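Local coordinates for protein deoxy-D-mannose-octulosonate 8-phosphate phosphatase (Haemophilus influenzae Rd, PDB 1K1E) that hydrolyses 3-deoxy-D-manno-octulosonate 8-phosphate to 3-deoxy-D-manno-octulosonate and inorganic phosphate, a step of lipopolysaccharide biosynthesis, as a magnesium-dependent homotetramer, at residues I44-D49 / Q169-S174; I155-A158 / V164-T167; S121-V124 / Y130-N133; I74-L79 / K93-T98. One frame throughout, in Å; residues are numbered along the deposited sequence.

Contact 1 of 4, residues I44-D49 / Q169-S174; sequences IKMLMD and QGFLKS. With SO4 (sulfate ion), chain P.
Asp49 and Ser174 make the polar half of this contact between helix 38-49 and helix 168-174. Ser174 OG donates a hydrogen bond to Asp49 OD1, 2.8 Å long. It meets the oxygen on its syn side, 33° out of the carboxylate plane. The Asp49 carboxylate reaches across because CG stands anti to the backbone N (chi1 175°). The CA atoms of Asp49 and Ser174 lie 7.4 Å apart, the nearest approach of the two backbones. Met46 carries the apolar half. Its extended side chain crosses that of Phe171 at about a right angle. Met46 CE comes to the edge of the ring, near the ring plane, 4.0 Å from Phe171 CD1. Met178 of the C-terminal segment also touches Asp49, Met46 and Phe171. Ser109 and Val110 of a second subunit pack on Met46 and Phe171 respectively, so the apolar half adjoins a subunit interface. At the far end of the segment, Gln169 N gives a 2.6 Å hydrogen bond to O4 of a sulfate, probably from the crystallisation liquor. The chemistry is mixed: a directional hydrogen bond ties Ser174 to Asp49, while a methyl against a ring edge fills the buried side without fixing direction.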
loop_
_atom_site.group_PDB
_atom_site.type_symbol
_atom_site.label_atom_id
_atom_site.label_comp_id
_atom_site.label_asym_id
_atom_site.label_seq_id
_atom_site.Cartn_x
_atom_site.Cartn_y
_atom_site.Cartn_z
ATOM N N ILE A 44 16.034 -3.061 14.285
ATOM C CA ILE A 44 16.440 -2.016 15.210
ATOM C C ILE A 44 16.771 -2.663 16.545
ATOM O O ILE A 44 17.815 -2.361 17.132
ATOM C CB ILE A 44 15.301 -0.995 15.335
ATOM C CG1 ILE A 44 15.354 -0.041 14.129
ATOM C CG2 ILE A 44 15.421 -0.183 16.592
ATOM C CD1 ILE A 44 14.020 0.717 13.927
ATOM N N LYS A 45 15.922 -3.583 17.014
ATOM C CA LYS A 45 16.210 -4.219 18.309
ATOM C C LYS A 45 17.483 -5.066 18.210
ATOM O O LYS A 45 18.229 -5.178 19.189
ATOM C CB LYS A 45 15.079 -5.157 18.770
ATOM C CG LYS A 45 13.702 -4.502 18.807
ATOM C CD LYS A 45 13.744 -3.217 19.649
ATOM C CE LYS A 45 14.117 -3.473 21.130
ATOM N NZ LYS A 45 14.370 -2.175 21.865
ATOM N N MET A 46 17.669 -5.726 17.051
ATOM C CA MET A 46 18.843 -6.575 16.887
ATOM C C MET A 46 20.069 -5.716 16.982
ATOM O O MET A 46 21.064 -6.096 17.573
ATOM C CB MET A 46 18.772 -7.319 15.544
ATOM C CG MET A 46 17.783 -8.421 15.594
ATOM S SD MET A 46 17.473 -9.091 13.986
ATOM C CE MET A 46 16.705 -10.785 14.471
ATOM N N LEU A 47 20.013 -4.532 16.385
ATOM C CA LEU A 47 21.172 -3.691 16.472
ATOM C C LEU A 47 21.523 -3.305 17.889
ATOM O O LEU A 47 22.661 -3.468 18.311
ATOM C CB LEU A 47 21.015 -2.391 15.652
ATOM C CG LEU A 47 20.953 -2.541 14.107
ATOM C CD1 LEU A 47 20.788 -1.173 13.429
ATOM C CD2 LEU A 47 22.272 -3.180 13.577
ATOM N N MET A 48 20.527 -2.817 18.601
ATOM C CA MET A 48 20.756 -2.370 19.965
ATOM C C MET A 48 21.301 -3.514 20.808
ATOM O O MET A 48 22.208 -3.332 21.638
ATOM C CB MET A 48 19.428 -1.830 20.462
ATOM C CG MET A 48 18.934 -0.630 19.636
ATOM S SD MET A 48 17.368 0.185 20.168
ATOM C CE MET A 48 16.738 -0.993 21.039
ATOM N N ASP A 49 20.753 -4.701 20.597
ATOM C CA ASP A 49 21.187 -5.909 21.317
ATOM C C ASP A 49 22.667 -6.259 21.016
ATOM O O ASP A 49 23.364 -6.796 21.884
ATOM C CB ASP A 49 20.255 -7.067 20.960
ATOM C CG ASP A 49 20.679 -8.414 21.571
ATOM O OD1 ASP A 49 21.203 -9.307 20.840
ATOM O OD2 ASP A 49 20.480 -8.583 22.796
ATOM N N GLN A 169 18.409 -20.840 17.226
ATOM C CA GLN A 169 19.193 -20.833 18.475
ATOM C C GLN A 169 19.773 -19.456 18.752
ATOM O O GLN A 169 19.756 -18.965 19.889
ATOM C CB GLN A 169 20.337 -21.835 18.394
ATOM C CG GLN A 169 21.128 -21.909 19.674
ATOM C CD GLN A 169 22.402 -22.717 19.498
ATOM O OE1 GLN A 169 22.575 -23.428 18.494
ATOM N NE2 GLN A 169 23.299 -22.626 20.475
ATOM N N GLY A 170 20.293 -18.820 17.717
ATOM C CA GLY A 170 20.840 -17.488 17.924
ATOM C C GLY A 170 19.773 -16.480 18.305
ATOM O O GLY A 170 20.013 -15.567 19.114
ATOM N N PHE A 171 18.601 -16.607 17.689
ATOM C CA PHE A 171 17.524 -15.671 17.968
ATOM C C PHE A 171 17.055 -15.816 19.402
ATOM O O PHE A 171 16.843 -14.816 20.122
ATOM C CB PHE A 171 16.345 -15.909 17.015
ATOM C CG PHE A 171 15.197 -14.974 17.253
ATOM C CD1 PHE A 171 15.228 -13.670 16.785
ATOM C CD2 PHE A 171 14.132 -15.367 18.051
ATOM C CE1 PHE A 171 14.197 -12.767 17.141
ATOM C CE2 PHE A 171 13.117 -14.493 18.397
ATOM C CZ PHE A 171 13.140 -13.191 17.954
ATOM N N LEU A 172 16.848 -17.074 19.799
ATOM C CA LEU A 172 16.374 -17.352 21.135
ATOM C C LEU A 172 17.326 -16.840 22.210
ATOM O O LEU A 172 16.891 -16.371 23.230
ATOM C CB LEU A 172 16.059 -18.848 21.299
ATOM C CG LEU A 172 14.814 -19.268 20.468
ATOM C CD1 LEU A 172 14.682 -20.791 20.474
ATOM C CD2 LEU A 172 13.516 -18.586 21.010
ATOM N N LYS A 173 18.620 -16.875 21.960
ATOM C CA LYS A 173 19.554 -16.348 22.952
ATOM C C LYS A 173 19.291 -14.866 23.250
ATOM O O LYS A 173 19.565 -14.384 24.375
ATOM C CB LYS A 173 20.974 -16.505 22.427
ATOM C CG LYS A 173 21.396 -17.943 22.192
ATOM C CD LYS A 173 22.916 -18.001 22.154
ATOM C CE LYS A 173 23.476 -19.291 22.661
ATOM N NZ LYS A 173 24.055 -20.008 21.507
ATOM N N SER A 174 18.705 -14.159 22.270
ATOM C CA SER A 174 18.465 -12.715 22.412
ATOM C C SER A 174 17.012 -12.271 22.506
ATOM O O SER A 174 16.752 -11.075 22.675
ATOM C CB SER A 174 19.093 -11.957 21.240
ATOM O OG SER A 174 20.516 -11.958 21.280
HETATM S S SO4 P . 19.547 -23.509 14.425
HETATM O O1 SO4 P . 19.568 -22.615 13.241
HETATM O O2 SO4 P . 20.869 -24.229 14.565
HETATM O O3 SO4 P . 18.445 -24.466 14.179
HETATM O O4 SO4 P . 19.315 -22.718 15.663
#

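Contact 2 of 4, residues I155-A158 / V164-T167; sequences ILQA and VFDT
Leu156, near the end of helix 147-158, meets both Val164 and Phe165 of the short helix 163-166. Leu156 CB lies 4.0 Å from Phe165 CE2, at the edge of the ring and near the ring plane. The branch Leu156 CD1 reaches Val164 CG1 at 4.3 Å, a looser touch. On the other side of the contact, Phe165 has its CG between the backbone N and the carbonyl carbon (chi1 62°), which carries the ring to Leu156 CB.

Gln157 follows on the exposed side. Gln157 OE1 approaches Phe165 CZ to 4.3 Å, obliquely to the ring. Gln157 OE1 also takes a 2.9 Å hydrogen bond from a water, and that water donates to Asp166 OD1 at 2.8 Å. The water thus bridges the two helices where their side chains form no direct hydrogen bond. Asp166 OD1 has a second partner in Ser162 OG.

Phe165 is a centre of packing beyond the pair, since Arg149, Asp153 and Met46 also touch its side chain. A second subunit brings the ring of its Tyr130 against that of Phe165, with the planes at about 45°, and its Ser109 OG is hydrogen-bonded to the Phe165 carbonyl O.

The contact therefore joins two chemistries. Apolar groups, aliphatic and aromatic, pack on the buried side. On the outer side the polar ends of Gln157 and Asp166 are linked through water, a connection probably more tolerant of small shifts than a direct bond.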
loop_
_atom_site.group_PDB
_atom_site.type_symbol
_atom_site.label_atom_id
_atom_site.label_comp_id
_atom_site.label_asym_id
_atom_site.label_seq_id
_atom_site.Cartn_x
_atom_site.Cartn_y
_atom_site.Cartn_z
ATOM N N ILE A 155 24.914 -5.012 8.251
ATOM C CA ILE A 155 25.877 -4.590 9.269
ATOM C C ILE A 155 26.182 -5.739 10.250
ATOM O O ILE A 155 27.336 -6.030 10.535
ATOM C CB ILE A 155 25.344 -3.346 10.049
ATOM C CG1 ILE A 155 25.174 -2.179 9.065
ATOM C CG2 ILE A 155 26.335 -2.998 11.206
ATOM C CD1 ILE A 155 24.499 -0.919 9.639
ATOM N N LEU A 156 25.142 -6.353 10.800
ATOM C CA LEU A 156 25.352 -7.458 11.730
ATOM C C LEU A 156 26.104 -8.627 11.116
ATOM O O LEU A 156 26.941 -9.285 11.777
ATOM C CB LEU A 156 24.021 -7.952 12.296
ATOM C CG LEU A 156 23.344 -6.932 13.224
ATOM C CD1 LEU A 156 21.907 -7.298 13.490
ATOM C CD2 LEU A 156 24.122 -6.853 14.539
ATOM N N GLN A 157 25.818 -8.920 9.854
ATOM C CA GLN A 157 26.552 -10.008 9.260
ATOM C C GLN A 157 28.017 -9.638 9.147
ATOM O O GLN A 157 28.869 -10.469 9.371
ATOM C CB GLN A 157 26.011 -10.301 7.891
ATOM C CG GLN A 157 26.804 -11.357 7.181
ATOM C CD GLN A 157 25.896 -12.059 6.266
ATOM O OE1 GLN A 157 25.003 -12.815 6.715
ATOM N NE2 GLN A 157 26.041 -11.786 4.972
ATOM N N ALA A 158 28.306 -8.393 8.781
ATOM C CA ALA A 158 29.693 -7.940 8.655
ATOM C C ALA A 158 30.434 -8.081 9.978
ATOM O O ALA A 158 31.623 -8.381 9.961
ATOM C CB ALA A 158 29.753 -6.494 8.173
ATOM N N VAL A 164 21.981 -14.049 15.185
ATOM C CA VAL A 164 20.791 -13.560 15.892
ATOM C C VAL A 164 19.588 -13.546 14.927
ATOM O O VAL A 164 18.424 -13.688 15.332
ATOM C CB VAL A 164 21.050 -12.109 16.464
ATOM C CG1 VAL A 164 21.054 -11.066 15.316
ATOM C CG2 VAL A 164 20.008 -11.746 17.512
ATOM N N PHE A 165 19.853 -13.384 13.633
ATOM C CA PHE A 165 18.697 -13.389 12.730
ATOM C C PHE A 165 18.631 -14.598 11.829
ATOM O O PHE A 165 17.557 -14.894 11.331
ATOM C CB PHE A 165 18.629 -12.105 11.898
ATOM C CG PHE A 165 19.803 -11.880 10.976
ATOM C CD1 PHE A 165 19.975 -12.644 9.837
ATOM C CD2 PHE A 165 20.696 -10.824 11.223
ATOM C CE1 PHE A 165 21.020 -12.360 8.937
ATOM C CE2 PHE A 165 21.741 -10.553 10.294
ATOM C CZ PHE A 165 21.868 -11.333 9.174
ATOM N N ASP A 166 19.744 -15.289 11.607
ATOM C CA ASP A 166 19.673 -16.430 10.712
ATOM C C ASP A 166 19.597 -17.792 11.334
ATOM O O ASP A 166 19.641 -18.787 10.622
ATOM C CB ASP A 166 20.762 -16.406 9.650
ATOM C CG ASP A 166 22.140 -16.608 10.201
ATOM O OD1 ASP A 166 23.084 -16.282 9.465
ATOM O OD2 ASP A 166 22.290 -17.077 11.335
ATOM N N THR A 167 19.484 -17.835 12.652
ATOM C CA THR A 167 19.282 -19.109 13.335
ATOM C C THR A 167 18.271 -19.037 14.459
ATOM O O THR A 167 18.156 -18.013 15.175
ATOM C CB THR A 167 20.612 -19.735 13.939
ATOM O OG1 THR A 167 21.109 -18.936 15.035
ATOM C CG2 THR A 167 21.648 -19.917 12.848
HETATM O O HOH W 1 23.135 -15.037 6.915
#

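Contact 3 of 4, residues S121-V124 / Y130-N133; sequences SFAV and YVKN
Strand 120-123 and helix 129-132 come closest at Ala123 and Lys132, whose CA atoms are 5.7 Å apart. This close approach rests on a small side chain. The Ala123 CB bond points toward the helix, and the methyl lies 3.8 Å from Val131 CG1 and 4.2 Å from Lys132 CA. Val131 presents CG1 because that branch is anti to its backbone N (chi1 159°). Phe115 of helix 112-117 also touches Val131, and Val135 touches Ala123.

Lys132 lies alongside the strand end. Its chain is extended beyond CG and carries Lys132 CE to 4.0 Å from Val124 O. The charged end goes further: NZ is hydrogen-bonded to Ala125 O, in the loop after the strand. The side chain of Val124 turns away from the helix. It touches Asp107, which binds cobalt in this structure together with Asp14 and Asp16.

The backbone of Ser121 and Ala123 bonds with His137, which places the next strand beside this one. The contact belongs to the beta-alpha-beta unit of strand 120-123, helix 129-132 and strand 137-138, at one edge of the parallel sheet.

No hydrogen bond joins the two segments directly. An alanine methyl against a valine branch lets strand and helix sit close. The lysine amine adds a polar tie to the loop between them.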
loop_
_atom_site.group_PDB
_atom_site.type_symbol
_atom_site.label_atom_id
_atom_site.label_comp_id
_atom_site.label_asym_id
_atom_site.label_seq_id
_atom_site.Cartn_x
_atom_site.Cartn_y
_atom_site.Cartn_z
ATOM N N SER A 121 26.905 5.425 4.373
ATOM C CA SER A 121 25.544 5.854 4.057
ATOM C C SER A 121 24.874 4.843 3.131
ATOM O O SER A 121 25.510 4.266 2.256
ATOM C CB SER A 121 25.596 7.217 3.359
ATOM O OG SER A 121 26.496 7.158 2.259
ATOM N N PHE A 122 23.560 4.726 3.299
ATOM C CA PHE A 122 22.701 3.835 2.555
ATOM C C PHE A 122 21.503 4.571 2.013
ATOM O O PHE A 122 20.964 5.451 2.682
ATOM C CB PHE A 122 22.120 2.785 3.488
ATOM C CG PHE A 122 23.161 1.827 4.053
ATOM C CD1 PHE A 122 23.915 2.190 5.167
ATOM C CD2 PHE A 122 23.347 0.571 3.507
ATOM C CE1 PHE A 122 24.829 1.332 5.721
ATOM C CE2 PHE A 122 24.289 -0.332 4.081
ATOM C CZ PHE A 122 25.030 0.064 5.194
ATOM N N ALA A 123 21.080 4.191 0.808
ATOM C CA ALA A 123 19.870 4.801 0.253
ATOM C C ALA A 123 18.912 3.674 0.004
ATOM O O ALA A 123 19.339 2.581 -0.416
ATOM C CB ALA A 123 20.191 5.543 -1.094
ATOM N N VAL A 124 17.632 3.925 0.268
ATOM C CA VAL A 124 16.566 2.956 -0.033
ATOM C C VAL A 124 16.430 2.828 -1.541
ATOM O O VAL A 124 16.821 3.735 -2.305
ATOM C CB VAL A 124 15.197 3.372 0.602
ATOM C CG1 VAL A 124 15.336 3.367 2.118
ATOM C CG2 VAL A 124 14.764 4.781 0.117
ATOM N N TYR A 130 19.995 10.927 -7.754
ATOM C CA TYR A 130 20.955 11.804 -7.124
ATOM C C TYR A 130 21.246 11.484 -5.668
ATOM O O TYR A 130 22.296 11.855 -5.162
ATOM C CB TYR A 130 20.563 13.290 -7.315
ATOM C CG TYR A 130 19.100 13.593 -7.124
ATOM C CD1 TYR A 130 18.591 13.866 -5.865
ATOM C CD2 TYR A 130 18.225 13.576 -8.197
ATOM C CE1 TYR A 130 17.252 14.124 -5.678
ATOM C CE2 TYR A 130 16.855 13.844 -8.007
ATOM C CZ TYR A 130 16.393 14.115 -6.758
ATOM O OH TYR A 130 15.077 14.399 -6.588
ATOM N N VAL A 131 20.334 10.778 -5.020
ATOM C CA VAL A 131 20.542 10.339 -3.645
ATOM C C VAL A 131 21.323 8.996 -3.736
ATOM O O VAL A 131 22.322 8.744 -3.018
ATOM C CB VAL A 131 19.155 10.110 -2.984
ATOM C CG1 VAL A 131 19.307 9.174 -1.788
ATOM C CG2 VAL A 131 18.548 11.471 -2.581
ATOM N N LYS A 132 20.911 8.140 -4.665
ATOM C CA LYS A 132 21.592 6.852 -4.824
ATOM C C LYS A 132 23.049 7.033 -5.159
ATOM O O LYS A 132 23.914 6.281 -4.668
ATOM C CB LYS A 132 20.916 6.039 -5.948
ATOM C CG LYS A 132 19.624 5.432 -5.451
ATOM C CD LYS A 132 19.066 4.516 -6.580
ATOM C CE LYS A 132 17.937 3.671 -6.138
ATOM N NZ LYS A 132 17.405 2.834 -7.289
ATOM N N ASN A 133 23.342 8.033 -5.999
ATOM C CA ASN A 133 24.749 8.254 -6.405
ATOM C C ASN A 133 25.615 8.764 -5.267
ATOM O O ASN A 133 26.836 8.590 -5.236
ATOM C CB ASN A 133 24.809 9.266 -7.534
ATOM C CG ASN A 133 26.112 9.128 -8.357
ATOM O OD1 ASN A 133 26.832 10.101 -8.613
ATOM N ND2 ASN A 133 26.419 7.942 -8.692
#

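Contact 4 of 4, residues I74-L79 / K93-T98; sequences IKLFFL and KQAGVT
Gln94, on the last turn of helix 84-95, leans over Leu76 of strand 76-79. The two side chains run past each other in opposite directions. Gln94 is extended beyond CG (chi2 175°), which carries its amide along Leu76. Gln94 CB and NE2 both touch Leu76 CD2, with NE2 at 3.6 Å, so the amide end rests on a methyl and finds hydrogen bonds in water. Gln94 NE2 donates to one water, 2.7 Å away, that also accepts from Phe77 N. It donates to another that accepts from Lys75 NZ. A further water lies 2.8 Å from Gln94 OE1 and 2.7 Å from Phe77 O and can give its protons to either, with other acceptors competing. Waters thus lie between the amide and the Phe77 backbone, with no direct hydrogen bond between the segments. Another donates to Gln94 O and has only a weak bond with Lys75 NZ. Glycerol, probably from the crystallisation liquor, also reaches OE1.

Ala95 sits on the inner side. Ala95 CB is 3.9 Å from Leu76 CD1, so the two methyl branches of Leu76 divide between neighbouring helix residues. Phe10 of strand 10-14 packs on both Leu76 and Ala95.

Gly96 ends the helix. With phi at 81° it is the C-prime residue of a Schellman motif, in which Val97 N pairs with Met92 O and Gly96 N makes a weak 3.3 Å bond to Lys93 O. The chain then turns toward strand 102-106.

Strand 76-79 is an outer strand of the parallel sheet within this chain. A helix laid over it before the chain returns to an inner strand is the beta-alpha-beta crossover pattern of the Rossmann-like HAD fold.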
loop_
_atom_site.group_PDB
_atom_site.type_symbol
_atom_site.label_atom_id
_atom_site.label_comp_id
_atom_site.label_asym_id
_atom_site.label_seq_id
_atom_site.Cartn_x
_atom_site.Cartn_y
_atom_site.Cartn_z
ATOM N N ILE A 74 14.012 3.270 21.550
ATOM C CA ILE A 74 15.017 4.195 20.997
ATOM C C ILE A 74 15.087 5.385 21.926
ATOM O O ILE A 74 14.047 5.971 22.225
ATOM C CB ILE A 74 14.597 4.629 19.555
ATOM C CG1 ILE A 74 14.780 3.446 18.593
ATOM C CG2 ILE A 74 15.341 5.806 19.105
ATOM C CD1 ILE A 74 14.481 3.798 17.101
ATOM N N LYS A 75 16.274 5.752 22.426
ATOM C CA LYS A 75 16.317 6.920 23.316
ATOM C C LYS A 75 16.912 8.167 22.672
ATOM O O LYS A 75 16.751 9.262 23.177
ATOM C CB LYS A 75 17.161 6.633 24.566
ATOM C CG LYS A 75 17.206 7.817 25.529
ATOM C CD LYS A 75 18.616 8.076 26.174
ATOM C CE LYS A 75 18.792 9.640 26.451
ATOM N NZ LYS A 75 20.177 10.045 26.815
ATOM N N LEU A 76 17.619 7.978 21.558
ATOM C CA LEU A 76 18.296 9.045 20.834
ATOM C C LEU A 76 17.531 9.471 19.591
ATOM O O LEU A 76 17.344 8.658 18.710
ATOM C CB LEU A 76 19.669 8.518 20.382
ATOM C CG LEU A 76 20.623 7.998 21.479
ATOM C CD1 LEU A 76 21.972 7.683 20.870
ATOM C CD2 LEU A 76 20.767 9.042 22.585
ATOM N N PHE A 77 17.117 10.727 19.510
ATOM C CA PHE A 77 16.387 11.175 18.340
ATOM C C PHE A 77 16.474 12.682 18.277
ATOM O O PHE A 77 16.665 13.351 19.280
ATOM C CB PHE A 77 14.899 10.784 18.421
ATOM C CG PHE A 77 14.280 11.101 19.716
ATOM C CD1 PHE A 77 13.685 12.327 19.931
ATOM C CD2 PHE A 77 14.228 10.129 20.702
ATOM C CE1 PHE A 77 13.009 12.587 21.128
ATOM C CE2 PHE A 77 13.552 10.381 21.917
ATOM C CZ PHE A 77 12.950 11.619 22.102
ATOM N N PHE A 78 16.276 13.202 17.085
ATOM C CA PHE A 78 16.273 14.632 16.840
ATOM C C PHE A 78 15.129 14.772 15.827
ATOM O O PHE A 78 15.198 14.371 14.625
ATOM C CB PHE A 78 17.614 15.035 16.246
ATOM C CG PHE A 78 18.029 16.412 16.593
ATOM C CD1 PHE A 78 19.332 16.666 16.977
ATOM C CD2 PHE A 78 17.120 17.460 16.534
ATOM C CE1 PHE A 78 19.749 17.989 17.310
ATOM C CE2 PHE A 78 17.525 18.800 16.875
ATOM C CZ PHE A 78 18.844 19.043 17.259
ATOM N N LEU A 79 14.061 15.367 16.323
ATOM C CA LEU A 79 12.806 15.536 15.573
ATOM C C LEU A 79 12.499 17.006 15.369
ATOM O O LEU A 79 12.848 17.856 16.208
ATOM C CB LEU A 79 11.650 14.836 16.325
ATOM C CG LEU A 79 11.914 13.367 16.771
ATOM C CD1 LEU A 79 10.692 12.763 17.457
ATOM C CD2 LEU A 79 12.252 12.488 15.545
ATOM N N LYS A 93 27.468 12.682 19.134
ATOM C CA LYS A 93 28.012 13.069 20.428
ATOM C C LYS A 93 27.158 12.429 21.533
ATOM O O LYS A 93 27.708 11.960 22.558
ATOM C CB LYS A 93 28.042 14.600 20.556
ATOM C CG LYS A 93 29.039 15.132 21.576
ATOM N N GLN A 94 25.837 12.362 21.335
ATOM C CA GLN A 94 24.998 11.745 22.376
ATOM C C GLN A 94 25.304 10.279 22.455
ATOM O O GLN A 94 25.278 9.682 23.560
ATOM C CB GLN A 94 23.496 11.955 22.124
ATOM C CG GLN A 94 22.948 13.340 22.480
ATOM C CD GLN A 94 21.518 13.483 22.094
ATOM O OE1 GLN A 94 21.155 14.388 21.302
ATOM N NE2 GLN A 94 20.662 12.599 22.626
ATOM N N ALA A 95 25.643 9.687 21.319
ATOM C CA ALA A 95 25.925 8.237 21.304
ATOM C C ALA A 95 27.294 7.865 21.837
ATOM O O ALA A 95 27.550 6.711 22.208
ATOM C CB ALA A 95 25.765 7.651 19.826
ATOM N N GLY A 96 28.196 8.824 21.835
ATOM C CA GLY A 96 29.541 8.548 22.291
ATOM C C GLY A 96 30.332 7.875 21.185
ATOM O O GLY A 96 31.286 7.124 21.436
ATOM N N VAL A 97 29.928 8.122 19.946
ATOM C CA VAL A 97 30.613 7.498 18.822
ATOM C C VAL A 97 31.029 8.552 17.842
ATOM O O VAL A 97 30.481 9.641 17.823
ATOM C CB VAL A 97 29.704 6.500 18.089
ATOM C CG1 VAL A 97 29.172 5.464 19.060
ATOM C CG2 VAL A 97 28.610 7.260 17.401
ATOM N N THR A 98 32.005 8.227 17.015
ATOM C CA THR A 98 32.511 9.155 16.033
ATOM C C THR A 98 31.752 9.013 14.708
ATOM O O THR A 98 31.029 8.034 14.516
ATOM C CB THR A 98 33.991 8.889 15.723
ATOM O OG1 THR A 98 34.099 7.689 14.972
ATOM C CG2 THR A 98 34.791 8.677 17.052
HETATM O O HOH W 2 18.035 12.209 22.048
HETATM O O HOH W 3 21.264 11.508 25.045
HETATM O O HOH W 4 23.346 9.593 25.402
HETATM O O HOH W 5 18.476 14.859 20.661
#

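Contacts 1 and 2 are neighbours, with centres 9 Å apart, and touch through Met46, whose CE lies 3.5 Å from Phe165 CB. Helices 163-166 and 168-174 follow each other in the chain, and both contacts border the second subunit. Contacts 3 and 4 belong to the parallel sheet, contact 4 on outer strand 76-79 and contact 3 on strand 120-123 toward the other edge, with centres 22 Å apart. Along the chain contact 4 closes first, then contact 3, then contact 2; contact 1 spans them all. Contacts 1 and 4 meet at Ile44 and Ile74. Contacts 1 and 2 pack the C-terminal helices on helices 38-49 and 147-158, beside a neighbouring subunit.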